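PDB 4J8L: uncharacterized protein YhfS from Escherichia coli, which is of unknown function but covalently binds pyridoxal 5'-phosphate and may have cysteine synthase activity. Local coordinates for residues A[24-33]-A[51-62]. Numbering follows the deposited sequence.
With ACY (acetic acid), chain D.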
loop_
_atom_site.group_PDB
_atom_site.type_symbol
_atom_site.label_atom_id
_atom_site.label_comp_id
_atom_site.label_asym_id
_atom_site.label_seq_id
_atom_site.Cartn_x
_atom_site.Cartn_y
_atom_site.Cartn_z
ATOM N N SER A 24 -16.218 4.319 -14.536
ATOM C CA SER A 24 -16.243 2.874 -14.676
ATOM C C SER A 24 -17.438 2.260 -13.946
ATOM O O SER A 24 -18.058 1.321 -14.451
ATOM C CB SER A 24 -14.947 2.250 -14.169
ATOM O OG SER A 24 -14.958 0.861 -14.443
ATOM N N ILE A 25 -17.747 2.776 -12.759
ATOM C CA ILE A 25 -18.930 2.316 -12.041
ATOM C C ILE A 25 -20.187 2.500 -12.909
ATOM O O ILE A 25 -20.984 1.573 -13.066
ATOM C CB ILE A 25 -19.085 3.027 -10.694
ATOM C CG1 ILE A 25 -17.935 2.625 -9.766
ATOM C CG2 ILE A 25 -20.419 2.680 -10.061
ATOM C CD1 ILE A 25 -17.976 3.395 -8.428
ATOM N N CYS A 26 -20.326 3.673 -13.513
ATOM C CA CYS A 26 -21.506 3.948 -14.329
ATOM C C CYS A 26 -21.622 2.976 -15.499
ATOM O O CYS A 26 -22.725 2.583 -15.891
ATOM C CB CYS A 26 -21.471 5.378 -14.864
ATOM S SG CYS A 26 -21.639 6.660 -13.598
ATOM N N ARG A 27 -20.480 2.593 -16.055
ATOM C CA ARG A 27 -20.472 1.766 -17.254
ATOM C C ARG A 27 -20.715 0.290 -16.957
ATOM O O ARG A 27 -20.960 -0.501 -17.869
ATOM C CB ARG A 27 -19.162 1.967 -18.017
ATOM C CG ARG A 27 -19.163 3.237 -18.855
ATOM C CD ARG A 27 -17.906 3.375 -19.705
ATOM N NE ARG A 27 -16.752 3.747 -18.911
ATOM C CZ ARG A 27 -15.791 2.900 -18.550
ATOM N NH1 ARG A 27 -15.845 1.631 -18.938
ATOM N NH2 ARG A 27 -14.771 3.322 -17.819
ATOM N N HIS A 28 -20.657 -0.071 -15.678
ATOM C CA HIS A 28 -20.835 -1.459 -15.259
ATOM C C HIS A 28 -22.085 -1.696 -14.420
ATOM O O HIS A 28 -22.493 -2.843 -14.246
ATOM C CB HIS A 28 -19.601 -1.954 -14.489
ATOM C CG HIS A 28 -18.393 -2.122 -15.351
ATOM N ND1 HIS A 28 -17.526 -1.087 -15.634
ATOM C CD2 HIS A 28 -17.924 -3.201 -16.024
ATOM C CE1 HIS A 28 -16.571 -1.526 -16.438
ATOM N NE2 HIS A 28 -16.787 -2.805 -16.683
ATOM N N PHE A 29 -22.673 -0.619 -13.898
ATOM C CA PHE A 29 -23.891 -0.696 -13.087
ATOM C C PHE A 29 -24.950 0.258 -13.630
ATOM O O PHE A 29 -24.782 1.467 -13.518
ATOM C CB PHE A 29 -23.634 -0.218 -11.646
ATOM C CG PHE A 29 -22.883 -1.195 -10.774
ATOM C CD1 PHE A 29 -23.567 -2.094 -9.970
ATOM C CD2 PHE A 29 -21.500 -1.169 -10.720
ATOM C CE1 PHE A 29 -22.875 -2.979 -9.145
ATOM C CE2 PHE A 29 -20.801 -2.050 -9.903
ATOM C CZ PHE A 29 -21.492 -2.952 -9.111
ATOM N N PRO A 30 -26.061 -0.268 -14.188
ATOM C CA PRO A 30 -27.234 0.601 -14.363
ATOM C C PRO A 30 -27.551 1.208 -12.993
ATOM O O PRO A 30 -27.355 0.528 -11.985
ATOM C CB PRO A 30 -28.332 -0.380 -14.787
ATOM C CG PRO A 30 -27.589 -1.519 -15.440
ATOM C CD PRO A 30 -26.322 -1.652 -14.606
ATOM N N GLY A 31 -28.001 2.458 -12.947
ATOM C CA GLY A 31 -28.172 3.151 -11.676
ATOM C C GLY A 31 -28.980 2.391 -10.641
ATOM O O GLY A 31 -28.603 2.329 -9.469
ATOM N N SER A 32 -30.090 1.798 -11.065
ATOM C CA SER A 32 -30.940 1.079 -10.122
ATOM C C SER A 32 -30.188 -0.101 -9.509
ATOM O O SER A 32 -30.398 -0.441 -8.343
ATOM C CB SER A 32 -32.232 0.609 -10.785
ATOM O OG SER A 32 -31.949 -0.329 -11.805
ATOM N N GLU A 33 -29.298 -0.713 -10.287
ATOM C CA GLU A 33 -28.521 -1.844 -9.787
ATOM C C GLU A 33 -27.456 -1.437 -8.773
ATOM O O GLU A 33 -27.068 -2.243 -7.925
ATOM C CB GLU A 33 -27.908 -2.630 -10.943
ATOM C CG GLU A 33 -28.967 -3.196 -11.874
ATOM C CD GLU A 33 -28.390 -4.124 -12.916
ATOM O OE1 GLU A 33 -27.249 -4.592 -12.725
ATOM O OE2 GLU A 33 -29.078 -4.383 -13.926
ATOM N N VAL A 51 -22.897 -8.943 -7.800
ATOM C CA VAL A 51 -22.370 -7.604 -7.566
ATOM C C VAL A 51 -20.853 -7.623 -7.357
ATOM O O VAL A 51 -20.136 -6.721 -7.795
ATOM C CB VAL A 51 -23.087 -6.920 -6.383
ATOM C CG1 VAL A 51 -22.344 -5.649 -5.972
ATOM C CG2 VAL A 51 -24.524 -6.621 -6.756
ATOM N N THR A 52 -20.351 -8.682 -6.729
ATOM C CA THR A 52 -18.908 -8.809 -6.536
ATOM C C THR A 52 -18.185 -8.926 -7.881
ATOM O O THR A 52 -17.153 -8.283 -8.089
ATOM C CB THR A 52 -18.578 -9.972 -5.590
ATOM O OG1 THR A 52 -19.214 -9.718 -4.327
ATOM C CG2 THR A 52 -17.053 -10.095 -5.368
ATOM N N GLN A 53 -18.741 -9.723 -8.794
ATOM C CA GLN A 53 -18.175 -9.806 -10.134
ATOM C C GLN A 53 -18.123 -8.419 -10.762
ATOM O O GLN A 53 -17.086 -8.010 -11.279
ATOM C CB GLN A 53 -18.968 -10.750 -11.038
ATOM C CG GLN A 53 -18.364 -10.834 -12.440
ATOM C CD GLN A 53 -19.222 -11.586 -13.440
ATOM O OE1 GLN A 53 -20.450 -11.466 -13.456
ATOM N NE2 GLN A 53 -18.573 -12.368 -14.294
ATOM N N ARG A 54 -19.239 -7.692 -10.698
ATOM C CA ARG A 54 -19.305 -6.367 -11.312
ATOM C C ARG A 54 -18.236 -5.441 -10.735
ATOM O O ARG A 54 -17.580 -4.702 -11.468
ATOM C CB ARG A 54 -20.679 -5.727 -11.110
ATOM C CG ARG A 54 -21.793 -6.351 -11.894
ATOM C CD ARG A 54 -23.086 -5.556 -11.710
ATOM N NE ARG A 54 -24.223 -6.183 -12.370
ATOM C CZ ARG A 54 -24.677 -5.831 -13.566
ATOM N NH1 ARG A 54 -24.091 -4.849 -14.234
ATOM N NH2 ARG A 54 -25.722 -6.455 -14.090
ATOM N N VAL A 55 -18.082 -5.466 -9.415
ATOM C CA VAL A 55 -17.090 -4.624 -8.760
ATOM C C VAL A 55 -15.693 -4.997 -9.239
ATOM O O VAL A 55 -14.862 -4.132 -9.512
ATOM C CB VAL A 55 -17.186 -4.704 -7.210
ATOM C CG1 VAL A 55 -15.961 -4.050 -6.556
ATOM C CG2 VAL A 55 -18.467 -4.041 -6.718
ATOM N N GLU A 56 -15.444 -6.294 -9.368
ATOM C CA GLU A 56 -14.156 -6.758 -9.878
ATOM C C GLU A 56 -13.912 -6.246 -11.298
ATOM O O GLU A 56 -12.795 -5.825 -11.616
ATOM C CB GLU A 56 -14.058 -8.284 -9.787
ATOM C CG GLU A 56 -13.907 -8.738 -8.337
ATOM C CD GLU A 56 -14.187 -10.214 -8.127
ATOM O OE1 GLU A 56 -14.777 -10.857 -9.021
ATOM O OE2 GLU A 56 -13.798 -10.730 -7.050
ATOM N N GLN A 57 -14.960 -6.236 -12.125
ATOM C CA GLN A 57 -14.854 -5.680 -13.469
ATOM C C GLN A 57 -14.513 -4.193 -13.416
ATOM O O GLN A 57 -13.708 -3.704 -14.209
ATOM C CB GLN A 57 -16.148 -5.913 -14.268
ATOM C CG GLN A 57 -16.348 -7.383 -14.650
ATOM C CD GLN A 57 -17.720 -7.653 -15.218
ATOM O OE1 GLN A 57 -18.530 -6.740 -15.362
ATOM N NE2 GLN A 57 -17.991 -8.912 -15.547
ATOM N N VAL A 58 -15.142 -3.471 -12.492
ATOM C CA VAL A 58 -14.863 -2.046 -12.351
ATOM C C VAL A 58 -13.413 -1.822 -11.927
ATOM O O VAL A 58 -12.721 -0.959 -12.474
ATOM C CB VAL A 58 -15.802 -1.386 -11.321
ATOM C CG1 VAL A 58 -15.332 0.017 -10.997
ATOM C CG2 VAL A 58 -17.222 -1.346 -11.861
ATOM N N LEU A 59 -12.960 -2.595 -10.949
ATOM C CA LEU A 59 -11.574 -2.475 -10.491
ATOM C C LEU A 59 -10.595 -2.734 -11.640
ATOM O O LEU A 59 -9.633 -1.987 -11.823
ATOM C CB LEU A 59 -11.284 -3.443 -9.346
ATOM C CG LEU A 59 -12.024 -3.161 -8.045
ATOM C CD1 LEU A 59 -11.554 -4.116 -6.958
ATOM C CD2 LEU A 59 -11.801 -1.730 -7.634
ATOM N N ALA A 60 -10.838 -3.786 -12.417
ATOM C CA ALA A 60 -9.950 -4.100 -13.533
ATOM C C ALA A 60 -9.905 -2.943 -14.520
ATOM O O ALA A 60 -8.835 -2.517 -14.961
ATOM C CB ALA A 60 -10.401 -5.373 -14.241
ATOM N N ASP A 61 -11.085 -2.435 -14.860
ATOM C CA ASP A 61 -11.195 -1.342 -15.803
ATOM C C ASP A 61 -10.475 -0.090 -15.280
ATOM O O ASP A 61 -9.700 0.529 -15.998
ATOM C CB ASP A 61 -12.678 -1.065 -16.077
ATOM C CG ASP A 61 -12.890 -0.028 -17.152
ATOM O OD1 ASP A 61 -13.914 0.685 -17.092
ATOM O OD2 ASP A 61 -12.039 0.066 -18.061
ATOM N N ALA A 62 -10.721 0.260 -14.020
ATOM C CA ALA A 62 -10.169 1.481 -13.430
ATOM C C ALA A 62 -8.649 1.442 -13.346
ATOM O O ALA A 62 -7.989 2.473 -13.469
ATOM C CB ALA A 62 -10.769 1.717 -12.055
HETATM C C ACY D . -27.054 -8.287 -10.453
HETATM O O ACY D . -27.809 -8.866 -9.640
HETATM O OXT ACY D . -26.187 -7.442 -10.128
HETATM C CH3 ACY D . -27.191 -8.627 -11.907
#
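R27 and S24 converge on one carboxylate oxygen, D61 OD1, tying the C-terminal end of helix 11-28 to helix 50-62 in a protein of the PLP-dependent aminotransferase fold (fold type I). R27 NH1 and NH2 both approach OD1 end-on from its syn side through bent bonds, NH1 at 2.8 Å, with guanidinium and carboxylate planes almost perpendicular (87°). S24 OG donates to D61 OD1 from the anti side (2.9 Å), so three donors, all tilted out of the carboxylate plane, grip one oxygen; a chi1 of -174° sets this short hydroxyl anti to the backbone N, where it meets D61 between the helices. The H28 ring is fixed by ND1, which gives a nearly straight bond to S24 O (2.7 Å), and it lays one face against the backbone of Q57 and V58. At the other end, R54 is long enough to reach the chain leaving helix 11-28: NH1 donates to H28 O (2.6 Å) within the guanidinium plane, while E33 OE1 lies over a guanidinium face, 2.8 Å from R54 NH2, a purely electrostatic salt bridge. R54 NE donates a hydrogen bond to an acetic acid molecule, probably from the crystallisation liquor, which R50 also holds. Replacing R54 with an alanine would probably leave H28 O without this donor, E33 without this countercharge and the face of F29 without the CD methylene. Helix segments 24-28 and 51-62 cross at 138° between their N-to-C directions, and branched V58 packs between them, CG1 against I25 and CG2 against H28 CB. The flat F29 ring takes V51, V55 and V58 methyls at its edge, while R54 CD sits over its face, 4.0 Å from the centroid.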